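Local coordinates for protein oxalate biosynthetic component 1 (Burkholderia thailandensis, PDB 5IKY) that produces oxalate in quorum sensing-dependent oxalogenesis, as a bifunctional enzyme that combines serine hydrolase and lyase activities, at residues A[992-1000]-A[1065-1074]; A[62-73]-A[98-109]. One frame throughout, in Å; residues are numbered along the deposited sequence.

Interaction 1 of 2, residues A[992-1000]-A[1065-1074]; sequences VTAFNDVRS and LDDGHSIRRY
Asp997 and Gly1068 hold the two loops closest together, with their CA atoms 4.5 Å apart, and the chains diverge towards Val992 and Tyr1074. The carboxylate of Asp997 carries most of the contact. Its CG stands opposite the backbone N (chi1 -167°), which brings the oxygens to His1069 and Tyr1074. ND1 of His1069 approaches both oxygens on their syn sides. It lies 3.2 Å from Asp997 OD2, in a nearly straight bond within the ring plane. It also lies 3.0 Å from Asp997 OD1, but this bond is more bent and tilted out of the ring plane. Tyr1074 OH gives its hydrogen to the anti lone pair of Asp997 OD2 at 2.7 Å. The same hydroxyl accepts from Ala994 N at 2.8 Å. The phenol thus bridges the backbone and the carboxylate.

Ser1000 adds two bonds from above the carboxylate plane, through OG to Asp997 OD2 and through its N to Asp997 OD1. The second is a capping bond: Asp997 is the N-cap of helix 998-1002. Four donors, with the His1069 N-H shared between both oxygens, fix the rotation of this buried carboxylate. Arg999 CD lies over one face of the His1069 ring, a CH-pi contact 4.3 Å from its centroid. Next to Asp997, Asn996 CB packs on Leu1065 CB at 3.6 Å. Asn996 ND2 makes a weak hydrogen bond to Leu1065 O, while its OD1 accepts from Leu1058 N.

His1069 NE2 is hydrogen-bonded to Ser935 OG at the end of strand 929-935. Asp997 follows strand 988-992, and His1069 lies in a loop beyond strand 1049-1054. This chain order and the linked bonds are consistent with the Ser-His-Asp catalytic triad of the alpha/beta hydrolase fold.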
loop_
_atom_site.group_PDB
_atom_site.type_symbol
_atom_site.label_atom_id
_atom_site.label_comp_id
_atom_site.label_asym_id
_atom_site.label_seq_id
_atom_site.Cartn_x
_atom_site.Cartn_y
_atom_site.Cartn_z
ATOM N N VAL A 992 -8.949 18.648 -8.292
ATOM C CA VAL A 992 -7.962 18.279 -7.285
ATOM C C VAL A 992 -8.538 17.252 -6.312
ATOM O O VAL A 992 -9.250 17.606 -5.373
ATOM C CB VAL A 992 -7.476 19.508 -6.492
ATOM C CG1 VAL A 992 -6.349 19.116 -5.545
ATOM C CG2 VAL A 992 -7.032 20.616 -7.438
ATOM N N THR A 993 -8.233 15.979 -6.542
ATOM C CA THR A 993 -8.740 14.914 -5.682
ATOM C C THR A 993 -7.598 14.056 -5.140
ATOM O O THR A 993 -6.688 13.675 -5.879
ATOM C CB THR A 993 -9.752 14.022 -6.431
ATOM O OG1 THR A 993 -10.838 14.828 -6.906
ATOM C CG2 THR A 993 -10.298 12.938 -5.515
ATOM N N ALA A 994 -7.654 13.763 -3.845
ATOM C CA ALA A 994 -6.593 13.023 -3.172
ATOM C C ALA A 994 -6.817 11.512 -3.211
ATOM O O ALA A 994 -7.952 11.036 -3.227
ATOM C CB ALA A 994 -6.461 13.496 -1.732
ATOM N N PHE A 995 -5.719 10.762 -3.216
ATOM C CA PHE A 995 -5.776 9.305 -3.266
ATOM C C PHE A 995 -6.399 8.713 -2.008
ATOM O O PHE A 995 -7.122 7.721 -2.074
ATOM C CB PHE A 995 -4.376 8.729 -3.474
ATOM C CG PHE A 995 -4.292 7.244 -3.260
ATOM C CD1 PHE A 995 -4.842 6.365 -4.180
ATOM C CD2 PHE A 995 -3.650 6.727 -2.146
ATOM C CE1 PHE A 995 -4.762 4.997 -3.987
ATOM C CE2 PHE A 995 -3.564 5.361 -1.949
ATOM C CZ PHE A 995 -4.122 4.495 -2.870
ATOM N N ASN A 996 -6.117 9.323 -0.861
ATOM C CA ASN A 996 -6.651 8.831 0.403
ATOM C C ASN A 996 -8.038 9.389 0.695
ATOM O O ASN A 996 -8.607 9.137 1.758
ATOM C CB ASN A 996 -5.703 9.165 1.554
ATOM C CG ASN A 996 -5.319 10.626 1.579
ATOM O OD1 ASN A 996 -5.096 11.236 0.534
ATOM N ND2 ASN A 996 -5.244 11.198 2.774
ATOM N N ASP A 997 -8.578 10.157 -0.245
ATOM C CA ASP A 997 -9.954 10.618 -0.134
ATOM C C ASP A 997 -10.874 9.473 -0.537
ATOM O O ASP A 997 -11.356 9.418 -1.670
ATOM C CB ASP A 997 -10.198 11.851 -1.006
ATOM C CG ASP A 997 -11.503 12.549 -0.680
ATOM O OD1 ASP A 997 -12.369 11.931 -0.023
ATOM O OD2 ASP A 997 -11.671 13.716 -1.091
ATOM N N VAL A 998 -11.109 8.562 0.402
ATOM C CA VAL A 998 -11.830 7.332 0.111
ATOM C C VAL A 998 -13.292 7.586 -0.260
ATOM O O VAL A 998 -13.883 6.822 -1.021
ATOM C CB VAL A 998 -11.759 6.351 1.302
ATOM C CG1 VAL A 998 -10.326 5.912 1.533
ATOM C CG2 VAL A 998 -12.339 6.984 2.560
ATOM N N ARG A 999 -13.871 8.664 0.261
ATOM C CA ARG A 999 -15.261 8.977 -0.052
ATOM C C ARG A 999 -15.377 9.513 -1.474
ATOM O O ARG A 999 -16.345 9.210 -2.177
ATOM C CB ARG A 999 -15.844 9.980 0.941
ATOM C CG ARG A 999 -17.366 9.953 0.978
ATOM C CD ARG A 999 -17.953 11.058 1.841
ATOM N NE ARG A 999 -19.415 11.027 1.806
ATOM C CZ ARG A 999 -20.197 12.071 2.058
ATOM N NH1 ARG A 999 -19.664 13.245 2.364
ATOM N NH2 ARG A 999 -21.515 11.939 2.000
ATOM N N SER A 1000 -14.388 10.298 -1.897
ATOM C CA SER A 1000 -14.328 10.759 -3.278
ATOM C C SER A 1000 -13.970 9.613 -4.217
ATOM O O SER A 1000 -14.485 9.534 -5.331
ATOM C CB SER A 1000 -13.317 11.892 -3.433
ATOM O OG SER A 1000 -13.753 13.064 -2.766
ATOM N N LEU A 1065 -3.433 8.564 6.740
ATOM C CA LEU A 1065 -4.264 8.879 5.583
ATOM C C LEU A 1065 -5.752 9.014 5.910
ATOM O O LEU A 1065 -6.580 9.142 5.007
ATOM C CB LEU A 1065 -4.074 7.814 4.500
ATOM C CG LEU A 1065 -2.671 7.717 3.898
ATOM C CD1 LEU A 1065 -2.604 6.591 2.873
ATOM C CD2 LEU A 1065 -2.261 9.047 3.279
ATOM N N ASP A 1066 -6.090 8.991 7.194
ATOM C CA ASP A 1066 -7.480 9.147 7.613
ATOM C C ASP A 1066 -7.936 10.593 7.424
ATOM O O ASP A 1066 -7.108 11.501 7.315
ATOM C CB ASP A 1066 -7.654 8.722 9.073
ATOM C CG ASP A 1066 -9.108 8.488 9.445
ATOM O OD1 ASP A 1066 -9.993 8.786 8.613
ATOM O OD2 ASP A 1066 -9.367 8.008 10.569
ATOM N N ASP A 1067 -9.254 10.789 7.379
ATOM C CA ASP A 1067 -9.864 12.116 7.279
ATOM C C ASP A 1067 -9.378 12.869 6.037
ATOM O O ASP A 1067 -8.948 14.020 6.119
ATOM C CB ASP A 1067 -9.577 12.927 8.550
ATOM C CG ASP A 1067 -10.423 14.183 8.650
ATOM O OD1 ASP A 1067 -11.637 14.067 8.920
ATOM O OD2 ASP A 1067 -9.868 15.287 8.470
ATOM N N GLY A 1068 -9.454 12.208 4.886
ATOM C CA GLY A 1068 -8.940 12.770 3.650
ATOM C C GLY A 1068 -9.978 13.491 2.811
ATOM O O GLY A 1068 -9.726 13.816 1.651
ATOM N N HIS A 1069 -11.143 13.749 3.395
ATOM C CA HIS A 1069 -12.224 14.410 2.673
ATOM C C HIS A 1069 -12.456 15.839 3.172
ATOM O O HIS A 1069 -13.319 16.551 2.659
ATOM C CB HIS A 1069 -13.516 13.596 2.795
ATOM C CG HIS A 1069 -14.588 14.012 1.837
ATOM N ND1 HIS A 1069 -14.388 14.065 0.474
ATOM C CD2 HIS A 1069 -15.868 14.402 2.045
ATOM C CE1 HIS A 1069 -15.501 14.465 -0.116
ATOM N NE2 HIS A 1069 -16.414 14.677 0.814
ATOM N N SER A 1070 -11.681 16.258 4.168
ATOM C CA SER A 1070 -11.858 17.586 4.748
ATOM C C SER A 1070 -11.420 18.674 3.774
ATOM O O SER A 1070 -10.298 18.655 3.265
ATOM C CB SER A 1070 -11.082 17.714 6.059
ATOM O OG SER A 1070 -9.754 18.141 5.821
ATOM N N ILE A 1071 -12.316 19.624 3.521
ATOM C CA ILE A 1071 -12.036 20.720 2.603
ATOM C C ILE A 1071 -10.898 21.595 3.137
ATOM O O ILE A 1071 -10.194 22.252 2.369
ATOM C CB ILE A 1071 -13.302 21.577 2.356
ATOM C CG1 ILE A 1071 -13.038 22.653 1.299
ATOM C CG2 ILE A 1071 -13.805 22.191 3.654
ATOM C CD1 ILE A 1071 -12.540 22.100 -0.017
ATOM N N ARG A 1072 -10.712 21.580 4.454
ATOM C CA ARG A 1072 -9.643 22.344 5.086
ATOM C C ARG A 1072 -8.269 21.854 4.639
ATOM O O ARG A 1072 -7.452 22.642 4.165
ATOM C CB ARG A 1072 -9.759 22.270 6.611
ATOM N N ARG A 1073 -8.020 20.553 4.783
ATOM C CA ARG A 1073 -6.737 19.972 4.390
ATOM C C ARG A 1073 -6.484 20.120 2.894
ATOM O O ARG A 1073 -5.339 20.259 2.465
ATOM C CB ARG A 1073 -6.664 18.493 4.773
ATOM C CG ARG A 1073 -6.666 18.215 6.265
ATOM C CD ARG A 1073 -6.405 16.740 6.536
ATOM N NE ARG A 1073 -6.944 16.309 7.821
ATOM C CZ ARG A 1073 -6.314 16.449 8.983
ATOM N NH1 ARG A 1073 -5.118 17.021 9.027
ATOM N NH2 ARG A 1073 -6.883 16.024 10.103
ATOM N N TYR A 1074 -7.554 20.082 2.107
ATOM C CA TYR A 1074 -7.442 20.262 0.663
ATOM C C TYR A 1074 -6.874 21.637 0.337
ATOM O O TYR A 1074 -6.058 21.784 -0.573
ATOM C CB TYR A 1074 -8.799 20.084 -0.016
ATOM C CG TYR A 1074 -9.010 18.715 -0.615
ATOM C CD1 TYR A 1074 -8.348 18.336 -1.776
ATOM C CD2 TYR A 1074 -9.881 17.804 -0.030
ATOM C CE1 TYR A 1074 -8.538 17.085 -2.333
ATOM C CE2 TYR A 1074 -10.079 16.550 -0.581
ATOM C CZ TYR A 1074 -9.404 16.196 -1.733
ATOM O OH TYR A 1074 -9.594 14.950 -2.287
#

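Interaction 2 of 2, residues A[62-73]-A[98-109]; sequences REYGYDAPIDLT and SVWHRTQTSPSL
Ile70 and Trp100 form an antiparallel hydrogen-bonded pair. Ile70 N bonds to Trp100 O at 2.7 Å, and Trp100 N returns a bond to Ile70 O. A third bond, Leu72 N to Ser98 O, extends the pairing. Ile70 and Trp100 point to the same buried face, where their CB atoms are 4.0 Å apart. Leu72 CD1 meets the indole at its edge, 3.7 Å from Trp100 NE1. His85 also meets this ring. Asp71 and Val99, a non-hydrogen-bonded pair, occupy the opposite, partly exposed face. Asp71 OD1 takes bonds from Ser98 OG, Thr73 OG1 and Thr73 N. The last closes an Asx turn.

Strand 70-71 is an outer strand of a small three-stranded antiparallel sheet, with 99-102 in the middle and 93-96 beyond. Before Pro69, and beyond Arg102 on the other segment, the chains stand further apart and side chains span the gap. Arg102 stretches out and comes at Glu63 from the opposite direction, with OE2 at the guanidinium edge, in its plane. This is a salt bridge: Arg102 NH1 lies 2.7 Å from Glu63 OE2 in a bond of weak geometry, and NH2 bonds to the same oxygen. Asp67 joins through a long ion pair, its OD1 well out of the guanidinium plane.

Thr105, Pro107 and Ser108 lie on the solvent side. From the buried side Arg62, bent at chi2 (72°), points NH1 and NH2 end-on at Pro107 O, with NH2 at 3.0 Å. Ser108 CA makes a CH-pi contact over one face of the Tyr64 ring, 3.7 Å from its centroid. Leu109 CG packs against Tyr64 CD2.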
loop_
_atom_site.group_PDB
_atom_site.type_symbol
_atom_site.label_atom_id
_atom_site.label_comp_id
_atom_site.label_asym_id
_atom_site.label_seq_id
_atom_site.Cartn_x
_atom_site.Cartn_y
_atom_site.Cartn_z
ATOM N N ARG A 62 38.790 -1.397 10.889
ATOM C CA ARG A 62 38.308 -0.096 11.331
ATOM C C ARG A 62 37.348 -0.310 12.491
ATOM O O ARG A 62 36.173 -0.619 12.285
ATOM C CB ARG A 62 37.619 0.656 10.190
ATOM C CG ARG A 62 37.046 2.011 10.585
ATOM C CD ARG A 62 38.136 3.043 10.833
ATOM N NE ARG A 62 37.581 4.363 11.128
ATOM C CZ ARG A 62 37.472 4.873 12.351
ATOM N NH1 ARG A 62 37.893 4.181 13.400
ATOM N NH2 ARG A 62 36.949 6.081 12.523
ATOM N N GLU A 63 37.853 -0.164 13.711
ATOM C CA GLU A 63 37.057 -0.455 14.897
ATOM C C GLU A 63 36.941 0.742 15.832
ATOM O O GLU A 63 37.855 1.558 15.928
ATOM C CB GLU A 63 37.650 -1.643 15.657
ATOM C CG GLU A 63 39.074 -1.427 16.143
ATOM C CD GLU A 63 39.527 -2.509 17.104
ATOM O OE1 GLU A 63 38.658 -3.127 17.758
ATOM O OE2 GLU A 63 40.750 -2.741 17.210
ATOM N N TYR A 64 35.804 0.828 16.517
ATOM C CA TYR A 64 35.576 1.848 17.534
ATOM C C TYR A 64 34.338 1.515 18.360
ATOM O O TYR A 64 33.253 1.314 17.813
ATOM C CB TYR A 64 35.423 3.234 16.898
ATOM C CG TYR A 64 35.252 4.355 17.902
ATOM C CD1 TYR A 64 36.351 4.923 18.529
ATOM C CD2 TYR A 64 33.990 4.846 18.217
ATOM C CE1 TYR A 64 36.202 5.950 19.448
ATOM C CE2 TYR A 64 33.831 5.871 19.133
ATOM C CZ TYR A 64 34.939 6.417 19.744
ATOM O OH TYR A 64 34.785 7.437 20.654
ATOM N N GLY A 65 34.510 1.445 19.677
ATOM C CA GLY A 65 33.396 1.294 20.596
ATOM C C GLY A 65 33.124 -0.115 21.090
ATOM O O GLY A 65 32.123 -0.348 21.762
ATOM N N TYR A 66 34.014 -1.054 20.784
ATOM C CA TYR A 66 33.758 -2.458 21.103
ATOM C C TYR A 66 34.675 -3.035 22.180
ATOM O O TYR A 66 34.695 -4.249 22.391
ATOM C CB TYR A 66 33.868 -3.307 19.834
ATOM C CG TYR A 66 32.654 -3.208 18.946
ATOM C CD1 TYR A 66 31.543 -4.012 19.169
ATOM C CD2 TYR A 66 32.610 -2.307 17.894
ATOM C CE1 TYR A 66 30.427 -3.925 18.364
ATOM C CE2 TYR A 66 31.497 -2.213 17.081
ATOM C CZ TYR A 66 30.407 -3.024 17.322
ATOM O OH TYR A 66 29.294 -2.936 16.518
ATOM N N ASP A 67 35.420 -2.169 22.862
ATOM C CA ASP A 67 36.360 -2.614 23.887
ATOM C C ASP A 67 35.674 -2.935 25.214
ATOM O O ASP A 67 34.669 -2.325 25.573
ATOM C CB ASP A 67 37.440 -1.553 24.114
ATOM C CG ASP A 67 38.326 -1.349 22.901
ATOM O OD1 ASP A 67 38.722 -2.353 22.273
ATOM O OD2 ASP A 67 38.630 -0.183 22.574
ATOM N N ALA A 68 36.234 -3.901 25.933
ATOM C CA ALA A 68 35.791 -4.243 27.279
ATOM C C ALA A 68 37.000 -4.696 28.092
ATOM O O ALA A 68 37.914 -5.312 27.544
ATOM C CB ALA A 68 34.727 -5.327 27.239
ATOM N N PRO A 69 37.020 -4.390 29.398
ATOM C CA PRO A 69 38.196 -4.752 30.195
ATOM C C PRO A 69 38.348 -6.262 30.323
ATOM O O PRO A 69 37.352 -6.983 30.352
ATOM C CB PRO A 69 37.912 -4.111 31.555
ATOM C CG PRO A 69 36.431 -4.035 31.630
ATOM C CD PRO A 69 35.965 -3.776 30.221
ATOM N N ILE A 70 39.587 -6.729 30.390
ATOM C CA ILE A 70 39.852 -8.151 30.546
ATOM C C ILE A 70 40.419 -8.452 31.926
ATOM O O ILE A 70 41.561 -8.101 32.224
ATOM C CB ILE A 70 40.838 -8.667 29.486
ATOM C CG1 ILE A 70 40.357 -8.301 28.083
ATOM C CG2 ILE A 70 41.021 -10.167 29.622
ATOM C CD1 ILE A 70 41.313 -8.709 26.987
ATOM N N ASP A 71 39.617 -9.095 32.767
ATOM C CA ASP A 71 40.084 -9.531 34.076
ATOM C C ASP A 71 40.511 -10.992 33.991
ATOM O O ASP A 71 39.676 -11.874 33.813
ATOM C CB ASP A 71 38.995 -9.348 35.136
ATOM C CG ASP A 71 39.551 -9.351 36.552
ATOM O OD1 ASP A 71 40.693 -9.819 36.753
ATOM O OD2 ASP A 71 38.840 -8.885 37.468
ATOM N N LEU A 72 41.810 -11.241 34.119
ATOM C CA LEU A 72 42.342 -12.596 34.003
ATOM C C LEU A 72 41.883 -13.489 35.152
ATOM O O LEU A 72 41.983 -14.714 35.074
ATOM C CB LEU A 72 43.870 -12.567 33.940
ATOM C CG LEU A 72 44.459 -11.984 32.654
ATOM C CD1 LEU A 72 45.973 -12.087 32.657
ATOM C CD2 LEU A 72 43.875 -12.684 31.440
ATOM N N THR A 73 41.381 -12.870 36.217
ATOM C CA THR A 73 40.820 -13.605 37.343
ATOM C C THR A 73 39.577 -14.379 36.905
ATOM O O THR A 73 39.256 -15.431 37.459
ATOM C CB THR A 73 40.465 -12.660 38.508
ATOM O OG1 THR A 73 41.575 -11.795 38.779
ATOM C CG2 THR A 73 40.125 -13.449 39.762
ATOM N N SER A 98 45.588 -7.815 37.494
ATOM C CA SER A 98 44.893 -8.875 36.776
ATOM C C SER A 98 44.045 -8.314 35.638
ATOM O O SER A 98 43.598 -9.055 34.762
ATOM C CB SER A 98 44.013 -9.680 37.734
ATOM O OG SER A 98 43.130 -8.831 38.449
ATOM N N VAL A 99 43.831 -7.001 35.653
ATOM C CA VAL A 99 42.927 -6.360 34.702
ATOM C C VAL A 99 43.650 -5.711 33.525
ATOM O O VAL A 99 44.525 -4.867 33.706
ATOM C CB VAL A 99 42.065 -5.282 35.391
ATOM C CG1 VAL A 99 41.174 -4.583 34.372
ATOM C CG2 VAL A 99 41.233 -5.894 36.510
ATOM N N TRP A 100 43.268 -6.113 32.317
ATOM C CA TRP A 100 43.747 -5.472 31.099
ATOM C C TRP A 100 42.675 -4.537 30.547
ATOM O O TRP A 100 41.482 -4.812 30.668
ATOM C CB TRP A 100 44.119 -6.514 30.040
ATOM C CG TRP A 100 45.354 -7.303 30.345
ATOM C CD1 TRP A 100 45.465 -8.346 31.216
ATOM C CD2 TRP A 100 46.652 -7.123 29.766
ATOM N NE1 TRP A 100 46.754 -8.822 31.222
ATOM C CE2 TRP A 100 47.502 -8.088 30.339
ATOM C CE3 TRP A 100 47.179 -6.236 28.822
ATOM C CZ2 TRP A 100 48.849 -8.193 30.000
ATOM C CZ3 TRP A 100 48.517 -6.341 28.487
ATOM C CH2 TRP A 100 49.336 -7.311 29.075
ATOM N N HIS A 101 43.103 -3.436 29.941
ATOM C CA HIS A 101 42.173 -2.526 29.279
ATOM C C HIS A 101 42.871 -1.785 28.145
ATOM O O HIS A 101 44.086 -1.599 28.171
ATOM C CB HIS A 101 41.573 -1.536 30.281
ATOM C CG HIS A 101 42.586 -0.671 30.961
ATOM N ND1 HIS A 101 42.894 0.598 30.520
ATOM C CD2 HIS A 101 43.359 -0.890 32.050
ATOM C CE1 HIS A 101 43.816 1.124 31.308
ATOM N NE2 HIS A 101 44.116 0.241 32.244
ATOM N N ARG A 102 42.100 -1.371 27.143
ATOM C CA ARG A 102 42.674 -0.708 25.978
ATOM C C ARG A 102 42.887 0.782 26.197
ATOM O O ARG A 102 41.945 1.528 26.462
ATOM C CB ARG A 102 41.794 -0.918 24.746
ATOM C CG ARG A 102 42.357 -1.934 23.775
ATOM C CD ARG A 102 41.870 -1.679 22.366
ATOM N NE ARG A 102 42.376 -2.674 21.427
ATOM C CZ ARG A 102 42.083 -2.692 20.131
ATOM N NH1 ARG A 102 41.281 -1.768 19.621
ATOM N NH2 ARG A 102 42.587 -3.635 19.347
ATOM N N THR A 103 44.140 1.202 26.075
ATOM C CA THR A 103 44.503 2.607 26.192
ATOM C C THR A 103 44.729 3.195 24.804
ATOM O O THR A 103 44.582 4.399 24.592
ATOM C CB THR A 103 45.758 2.788 27.048
ATOM O OG1 THR A 103 46.772 1.883 26.593
ATOM C CG2 THR A 103 45.445 2.488 28.503
ATOM N N GLN A 104 45.098 2.329 23.865
ATOM C CA GLN A 104 45.130 2.683 22.453
ATOM C C GLN A 104 43.704 2.859 21.952
ATOM O O GLN A 104 42.836 2.042 22.254
ATOM C CB GLN A 104 45.850 1.604 21.642
ATOM C CG GLN A 104 45.555 1.639 20.151
ATOM C CD GLN A 104 45.403 0.252 19.559
ATOM O OE1 GLN A 104 45.230 -0.727 20.283
ATOM N NE2 GLN A 104 45.464 0.161 18.237
ATOM N N THR A 105 43.452 3.921 21.194
ATOM C CA THR A 105 42.109 4.162 20.683
ATOM C C THR A 105 42.145 4.756 19.274
ATOM O O THR A 105 42.988 5.597 18.963
ATOM C CB THR A 105 41.310 5.093 21.622
ATOM O OG1 THR A 105 41.269 4.523 22.937
ATOM C CG2 THR A 105 39.882 5.274 21.125
ATOM N N SER A 106 41.218 4.299 18.436
ATOM C CA SER A 106 41.113 4.728 17.046
ATOM C C SER A 106 40.348 6.049 16.933
ATOM O O SER A 106 39.795 6.526 17.925
ATOM C CB SER A 106 40.425 3.633 16.222
ATOM O OG SER A 106 41.130 2.407 16.308
ATOM N N PRO A 107 40.331 6.657 15.731
ATOM C CA PRO A 107 39.472 7.830 15.528
ATOM C C PRO A 107 38.004 7.533 15.812
ATOM O O PRO A 107 37.517 6.453 15.475
ATOM C CB PRO A 107 39.677 8.162 14.049
ATOM C CG PRO A 107 41.044 7.681 13.755
ATOM C CD PRO A 107 41.234 6.441 14.586
ATOM N N SER A 108 37.314 8.485 16.431
ATOM C CA SER A 108 35.901 8.330 16.741
ATOM C C SER A 108 35.058 8.401 15.477
ATOM O O SER A 108 35.575 8.637 14.387
ATOM C CB SER A 108 35.445 9.403 17.729
ATOM O OG SER A 108 35.273 10.647 17.074
ATOM N N LEU A 109 33.755 8.204 15.633
ATOM C CA LEU A 109 32.832 8.289 14.510
ATOM C C LEU A 109 32.046 9.592 14.523
ATOM O O LEU A 109 30.857 9.607 14.202
ATOM C CB LEU A 109 31.873 7.100 14.525
ATOM C CG LEU A 109 32.556 5.735 14.440
ATOM C CD1 LEU A 109 31.539 4.629 14.534
ATOM C CD2 LEU A 109 33.347 5.626 13.148
#

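In the fold
From the N terminus, interaction 2 comes first. It closes a loop of 24 residues that holds helix 82-90 and strand 93-96. It also ties strand 60-64, which belongs to a separate sheet with 156-160 and 185-186, to the small sheet around strand 99-102. The chain then runs through the beta-keto acid cleavage range, which belongs to the TIM-barrel clan, and the cap range. Interaction 1 closes a loop of 64 residues. It joins the turn after strand 988-992 to the loop beyond its neighbour in the large mixed sheet, strand 1049-1054. The two loops follow in series and neither nest nor cross. Interactions 1 and 2 have centres about 56 Å apart and nearest atoms about 35 Å apart.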